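PDB 2QR4: peptidase M3B, oligoendopeptidase F from Enterococcus faecium, which probably hydrolyses peptide bonds in short peptides, as a zinc-dependent oligoendopeptidase of the M3 family. Local coordinates for residues T435-M449 with H495-F509. Residues are numbered along the deposited sequence; the frame is centred on the assembly and turned at random.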
# COMPACT_ATOMS: atom_id res chain seq x y z
N THR A 435 21.06 -21.46 4.76
CA THR A 435 19.98 -21.65 5.71
C THR A 435 20.29 -21.02 7.06
O THR A 435 19.38 -20.57 7.75
CB THR A 435 19.66 -23.12 5.86
OG1 THR A 435 19.59 -23.69 4.56
CG2 THR A 435 18.32 -23.31 6.57
N VAL A 436 21.56 -20.96 7.47
CA VAL A 436 21.82 -20.23 8.70
C VAL A 436 22.30 -18.80 8.51
O VAL A 436 21.66 -17.88 9.01
CB VAL A 436 22.61 -21.03 9.78
CG1 VAL A 436 23.27 -22.22 9.18
CG2 VAL A 436 23.56 -20.14 10.55
N PHE A 437 23.40 -18.61 7.77
CA PHE A 437 23.98 -17.28 7.61
C PHE A 437 23.07 -16.32 6.84
O PHE A 437 22.78 -15.22 7.32
CB PHE A 437 25.39 -17.36 6.97
CG PHE A 437 26.45 -17.82 7.94
CD1 PHE A 437 26.85 -17.01 8.99
CD2 PHE A 437 27.03 -19.09 7.81
CE1 PHE A 437 27.81 -17.45 9.92
CE2 PHE A 437 28.00 -19.53 8.72
CZ PHE A 437 28.39 -18.70 9.77
N ARG A 438 22.61 -16.75 5.67
CA ARG A 438 21.80 -15.88 4.82
C ARG A 438 20.41 -15.58 5.44
O ARG A 438 19.98 -14.43 5.51
CB ARG A 438 21.70 -16.50 3.43
CG ARG A 438 20.90 -15.73 2.39
CD ARG A 438 21.34 -16.17 0.98
NE ARG A 438 20.39 -15.79 -0.07
CZ ARG A 438 20.29 -14.56 -0.59
NH1 ARG A 438 19.39 -14.33 -1.54
NH2 ARG A 438 21.05 -13.55 -0.16
N GLN A 439 19.73 -16.61 5.93
CA GLN A 439 18.43 -16.39 6.55
C GLN A 439 18.57 -15.56 7.81
O GLN A 439 17.74 -14.69 8.10
CB GLN A 439 17.72 -17.70 6.83
CG GLN A 439 17.49 -18.55 5.56
CD GLN A 439 16.90 -17.75 4.39
OE1 GLN A 439 17.36 -17.86 3.26
NE2 GLN A 439 15.86 -16.97 4.66
N THR A 440 19.65 -15.78 8.55
CA THR A 440 19.87 -14.97 9.73
C THR A 440 20.20 -13.52 9.39
O THR A 440 19.76 -12.60 10.08
CB THR A 440 20.92 -15.58 10.62
OG1 THR A 440 20.44 -16.85 11.07
CG2 THR A 440 21.19 -14.69 11.83
N GLN A 441 20.95 -13.31 8.31
CA GLN A 441 21.20 -11.98 7.77
C GLN A 441 19.85 -11.27 7.56
O GLN A 441 19.66 -10.13 8.00
CB GLN A 441 21.95 -12.06 6.44
CG GLN A 441 22.44 -10.69 5.87
CD GLN A 441 23.08 -10.82 4.49
OE1 GLN A 441 23.41 -11.92 4.04
NE2 GLN A 441 23.24 -9.70 3.80
N PHE A 442 18.93 -11.97 6.89
CA PHE A 442 17.60 -11.47 6.62
C PHE A 442 16.88 -11.19 7.94
O PHE A 442 16.24 -10.15 8.08
CB PHE A 442 16.78 -12.46 5.77
CG PHE A 442 17.28 -12.63 4.35
CD1 PHE A 442 18.15 -11.71 3.78
CD2 PHE A 442 16.84 -13.69 3.56
CE1 PHE A 442 18.61 -11.87 2.47
CE2 PHE A 442 17.28 -13.85 2.25
CZ PHE A 442 18.17 -12.93 1.70
N ALA A 443 17.01 -12.10 8.91
CA ALA A 443 16.31 -11.94 10.18
C ALA A 443 16.81 -10.72 10.92
O ALA A 443 16.03 -10.02 11.59
CB ALA A 443 16.42 -13.19 11.06
N GLU A 444 18.11 -10.47 10.81
CA GLU A 444 18.73 -9.31 11.44
C GLU A 444 18.25 -8.02 10.78
O GLU A 444 17.94 -7.05 11.47
CB GLU A 444 20.26 -9.42 11.39
CG GLU A 444 20.99 -8.34 12.24
CD GLU A 444 22.51 -8.57 12.36
OE1 GLU A 444 23.02 -9.64 11.98
OE2 GLU A 444 23.20 -7.67 12.86
N PHE A 445 18.16 -8.02 9.45
CA PHE A 445 17.67 -6.84 8.74
C PHE A 445 16.19 -6.61 9.04
O PHE A 445 15.76 -5.48 9.26
CB PHE A 445 17.91 -6.95 7.24
CG PHE A 445 17.82 -5.63 6.52
CD1 PHE A 445 18.75 -4.64 6.76
CD2 PHE A 445 16.80 -5.39 5.60
CE1 PHE A 445 18.67 -3.41 6.11
CE2 PHE A 445 16.71 -4.17 4.94
CZ PHE A 445 17.64 -3.18 5.19
N GLU A 446 15.41 -7.68 9.06
CA GLU A 446 13.99 -7.52 9.37
C GLU A 446 13.80 -6.82 10.70
O GLU A 446 13.03 -5.88 10.81
CB GLU A 446 13.25 -8.85 9.35
CG GLU A 446 11.78 -8.73 9.69
CD GLU A 446 10.97 -10.00 9.36
OE1 GLU A 446 11.58 -11.09 9.27
OE2 GLU A 446 9.74 -9.90 9.20
N HIS A 447 14.54 -7.27 11.71
CA HIS A 447 14.39 -6.68 13.03
C HIS A 447 14.88 -5.24 13.03
O HIS A 447 14.25 -4.37 13.62
CB HIS A 447 15.12 -7.50 14.10
CG HIS A 447 14.73 -7.13 15.49
ND1 HIS A 447 15.65 -6.91 16.50
CD2 HIS A 447 13.51 -6.93 16.05
CE1 HIS A 447 15.02 -6.61 17.61
NE2 HIS A 447 13.72 -6.61 17.37
N PHE A 448 16.00 -5.00 12.35
CA PHE A 448 16.57 -3.65 12.21
C PHE A 448 15.54 -2.67 11.63
O PHE A 448 15.39 -1.56 12.12
CB PHE A 448 17.84 -3.71 11.37
CG PHE A 448 18.35 -2.36 10.91
CD1 PHE A 448 19.21 -1.62 11.71
CD2 PHE A 448 18.00 -1.86 9.66
CE1 PHE A 448 19.71 -0.39 11.27
CE2 PHE A 448 18.48 -0.62 9.22
CZ PHE A 448 19.34 0.11 10.03
N MSE A 449 14.80 -3.10 10.61
CA MSE A 449 13.77 -2.24 10.01
C MSE A 449 12.65 -1.90 10.99
O MSE A 449 12.20 -0.76 11.02
CB MSE A 449 13.17 -2.89 8.76
CG MSE A 449 14.04 -2.78 7.53
SE MSE A 449 13.12 -3.47 5.93
CE MSE A 449 12.92 -5.36 6.46
N HIS A 495 9.94 -12.52 1.79
CA HIS A 495 9.78 -12.89 3.19
C HIS A 495 9.71 -11.71 4.12
O HIS A 495 9.22 -11.84 5.24
CB HIS A 495 10.88 -13.85 3.64
CG HIS A 495 10.74 -15.21 3.04
ND1 HIS A 495 11.38 -15.58 1.88
CD2 HIS A 495 10.00 -16.28 3.42
CE1 HIS A 495 11.07 -16.82 1.58
NE2 HIS A 495 10.23 -17.27 2.50
N PHE A 496 10.17 -10.55 3.66
CA PHE A 496 10.10 -9.35 4.48
C PHE A 496 8.68 -8.85 4.62
O PHE A 496 8.42 -8.00 5.46
CB PHE A 496 10.98 -8.24 3.92
CG PHE A 496 12.44 -8.46 4.13
CD1 PHE A 496 12.89 -9.16 5.26
CD2 PHE A 496 13.36 -7.97 3.23
CE1 PHE A 496 14.24 -9.35 5.47
CE2 PHE A 496 14.72 -8.17 3.42
CZ PHE A 496 15.16 -8.86 4.55
N TYR A 497 7.78 -9.36 3.77
CA TYR A 497 6.33 -9.05 3.82
C TYR A 497 5.53 -10.11 4.61
O TYR A 497 4.30 -10.16 4.57
CB TYR A 497 5.73 -8.90 2.41
CG TYR A 497 6.28 -7.72 1.65
CD1 TYR A 497 5.66 -6.46 1.73
CD2 TYR A 497 7.43 -7.84 0.86
CE1 TYR A 497 6.17 -5.37 1.03
CE2 TYR A 497 7.95 -6.75 0.16
CZ TYR A 497 7.31 -5.52 0.25
OH TYR A 497 7.82 -4.43 -0.42
N TYR A 498 6.25 -10.98 5.31
CA TYR A 498 5.61 -11.87 6.27
C TYR A 498 5.69 -11.13 7.59
O TYR A 498 5.52 -9.91 7.64
CB TYR A 498 6.32 -13.21 6.31
CG TYR A 498 6.10 -14.04 5.06
CD1 TYR A 498 5.74 -13.44 3.86
CD2 TYR A 498 6.25 -15.42 5.08
CE1 TYR A 498 5.53 -14.19 2.71
CE2 TYR A 498 6.04 -16.18 3.93
CZ TYR A 498 5.69 -15.56 2.75
OH TYR A 498 5.48 -16.30 1.62
N ASN A 499 5.98 -11.84 8.67
CA ASN A 499 5.99 -11.21 9.99
C ASN A 499 6.97 -11.93 10.92
O ASN A 499 6.58 -12.74 11.76
CB ASN A 499 4.57 -11.22 10.57
CG ASN A 499 4.41 -10.30 11.77
OD1 ASN A 499 5.29 -9.49 12.07
ND2 ASN A 499 3.28 -10.43 12.47
N TYR A 500 8.25 -11.65 10.76
CA TYR A 500 9.25 -12.34 11.55
C TYR A 500 9.18 -13.85 11.31
O TYR A 500 9.05 -14.64 12.24
CB TYR A 500 9.07 -12.01 13.02
CG TYR A 500 9.63 -10.67 13.38
CD1 TYR A 500 10.99 -10.49 13.59
CD2 TYR A 500 8.80 -9.57 13.53
CE1 TYR A 500 11.50 -9.27 13.93
CE2 TYR A 500 9.31 -8.34 13.88
CZ TYR A 500 10.66 -8.19 14.08
OH TYR A 500 11.18 -6.97 14.44
N TYR A 501 9.31 -14.23 10.05
CA TYR A 501 9.20 -15.61 9.64
C TYR A 501 10.56 -16.25 9.38
O TYR A 501 10.80 -17.37 9.84
CB TYR A 501 8.35 -15.66 8.39
CG TYR A 501 8.05 -17.01 7.83
CD1 TYR A 501 6.96 -17.73 8.26
CD2 TYR A 501 8.83 -17.54 6.80
CE1 TYR A 501 6.65 -18.96 7.72
CE2 TYR A 501 8.53 -18.76 6.25
CZ TYR A 501 7.44 -19.48 6.71
OH TYR A 501 7.12 -20.70 6.18
N VAL A 502 11.45 -15.55 8.68
CA VAL A 502 12.70 -16.16 8.20
C VAL A 502 13.65 -16.74 9.25
O VAL A 502 14.36 -17.70 8.94
CB VAL A 502 13.54 -15.22 7.30
CG1 VAL A 502 12.90 -15.06 5.96
CG2 VAL A 502 13.76 -13.89 7.99
N PHE A 503 13.70 -16.18 10.45
CA PHE A 503 14.67 -16.67 11.44
C PHE A 503 14.44 -18.13 11.75
O PHE A 503 15.34 -18.83 12.19
CB PHE A 503 14.63 -15.87 12.74
CG PHE A 503 13.53 -16.26 13.69
CD1 PHE A 503 13.82 -16.98 14.85
CD2 PHE A 503 12.21 -15.87 13.46
CE1 PHE A 503 12.79 -17.33 15.75
CE2 PHE A 503 11.18 -16.20 14.34
CZ PHE A 503 11.47 -16.94 15.49
N GLN A 504 13.22 -18.60 11.51
CA GLN A 504 12.90 -19.98 11.83
C GLN A 504 13.66 -20.98 10.96
O GLN A 504 13.85 -22.12 11.36
CB GLN A 504 11.39 -20.22 11.80
CG GLN A 504 10.73 -19.65 13.05
CD GLN A 504 9.23 -19.58 12.96
OE1 GLN A 504 8.67 -18.78 12.20
NE2 GLN A 504 8.56 -20.40 13.76
N TYR A 505 14.09 -20.55 9.78
CA TYR A 505 14.90 -21.43 8.94
C TYR A 505 16.20 -21.78 9.66
O TYR A 505 16.63 -22.91 9.64
CB TYR A 505 15.22 -20.80 7.59
CG TYR A 505 14.05 -20.65 6.65
CD1 TYR A 505 13.33 -21.75 6.20
CD2 TYR A 505 13.68 -19.41 6.18
CE1 TYR A 505 12.26 -21.60 5.32
CE2 TYR A 505 12.63 -19.25 5.32
CZ TYR A 505 11.93 -20.32 4.89
OH TYR A 505 10.88 -20.08 4.03
N SER A 506 16.80 -20.79 10.31
CA SER A 506 18.11 -20.95 10.93
C SER A 506 18.07 -21.66 12.27
O SER A 506 19.00 -22.39 12.62
CB SER A 506 18.77 -19.58 11.09
OG SER A 506 18.66 -18.85 9.89
N THR A 507 17.02 -21.42 13.05
CA THR A 507 16.90 -22.07 14.36
C THR A 507 16.55 -23.53 14.13
O THR A 507 17.06 -24.42 14.83
CB THR A 507 15.82 -21.42 15.26
OG1 THR A 507 14.55 -21.45 14.61
CG2 THR A 507 16.18 -19.98 15.55
N GLY A 508 15.71 -23.77 13.13
CA GLY A 508 15.29 -25.11 12.76
C GLY A 508 16.44 -25.95 12.25
O GLY A 508 16.59 -27.11 12.64
N PHE A 509 17.26 -25.36 11.38
CA PHE A 509 18.43 -26.04 10.84
C PHE A 509 19.39 -26.42 11.96
O PHE A 509 19.90 -27.55 12.01
CB PHE A 509 19.14 -25.12 9.85
CG PHE A 509 20.39 -25.71 9.26
CD1 PHE A 509 20.39 -26.26 7.99
CD2 PHE A 509 21.58 -25.70 9.98
CE1 PHE A 509 21.54 -26.79 7.43
CE2 PHE A 509 22.74 -26.24 9.43
CZ PHE A 509 22.72 -26.78 8.16
O HOH W 1 8.16 -8.03 8.13
O HOH W 2 12.75 -13.09 11.18
O HOH W 3 10.24 -13.03 7.80
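In the largely helical M3 peptidase region, Glu-446 of helix 418-454 reaches into the loop that leads to helix 503-520 and holds it by its backbone. CG lies anti to the backbone N (chi1 179°) and the chain runs on extended, which carries the carboxylate past Phe-496 to the N-H of Tyr-500. OE2 accepts from Tyr-500 N at 2.8 Å, a bond that arrives from above the carboxylate plane. Water 3 donates to Glu-446 OE1 and to His-495 O while accepting from Tyr-501 N, and water 1 lies 2.7 Å from both Glu-446 OE2 and Phe-496 O, placed to bridge them. A long acid suits this place because its two oxygens can serve several backbone groups of an irregular segment, one directly and others through water; such partners would probably favour the charged form.

On the neighbouring turns the contact is apolar. The Phe-496 ring takes Met-449 CE over one face, 4.0 Å from its centroid, while its CZ meets Phe-445 CD2 at that ring's edge. Phe-442 completes the aromatic cluster, its ring plane turned 74° from that of Phe-496. Beyond it, small Ala-443 lets the backbones draw near: its CB lies 3.6 Å from Phe-503 CB.

Where the helices pack closest, Ser-506 is a knob among Thr-435, Val-436, Gln-439 and Thr-440. Its short side chain fits where the CA atoms of Val-436 and Ser-506 are 4.4 Å apart, and OG donates to Thr-435 O (2.8 Å) in the carbonyl plane, within a wider pi-type turn. Alongside, Thr-440 OG1 donates to Val-436 O at 2.6 Å.

The helical segments 435-449 and 503-509 run roughly antiparallel, their axes at 142°, with helix 246-258 against Thr-440, Phe-503 and Ser-506, helix 461-476 against Phe-442, and helix 208-228 against Met-449.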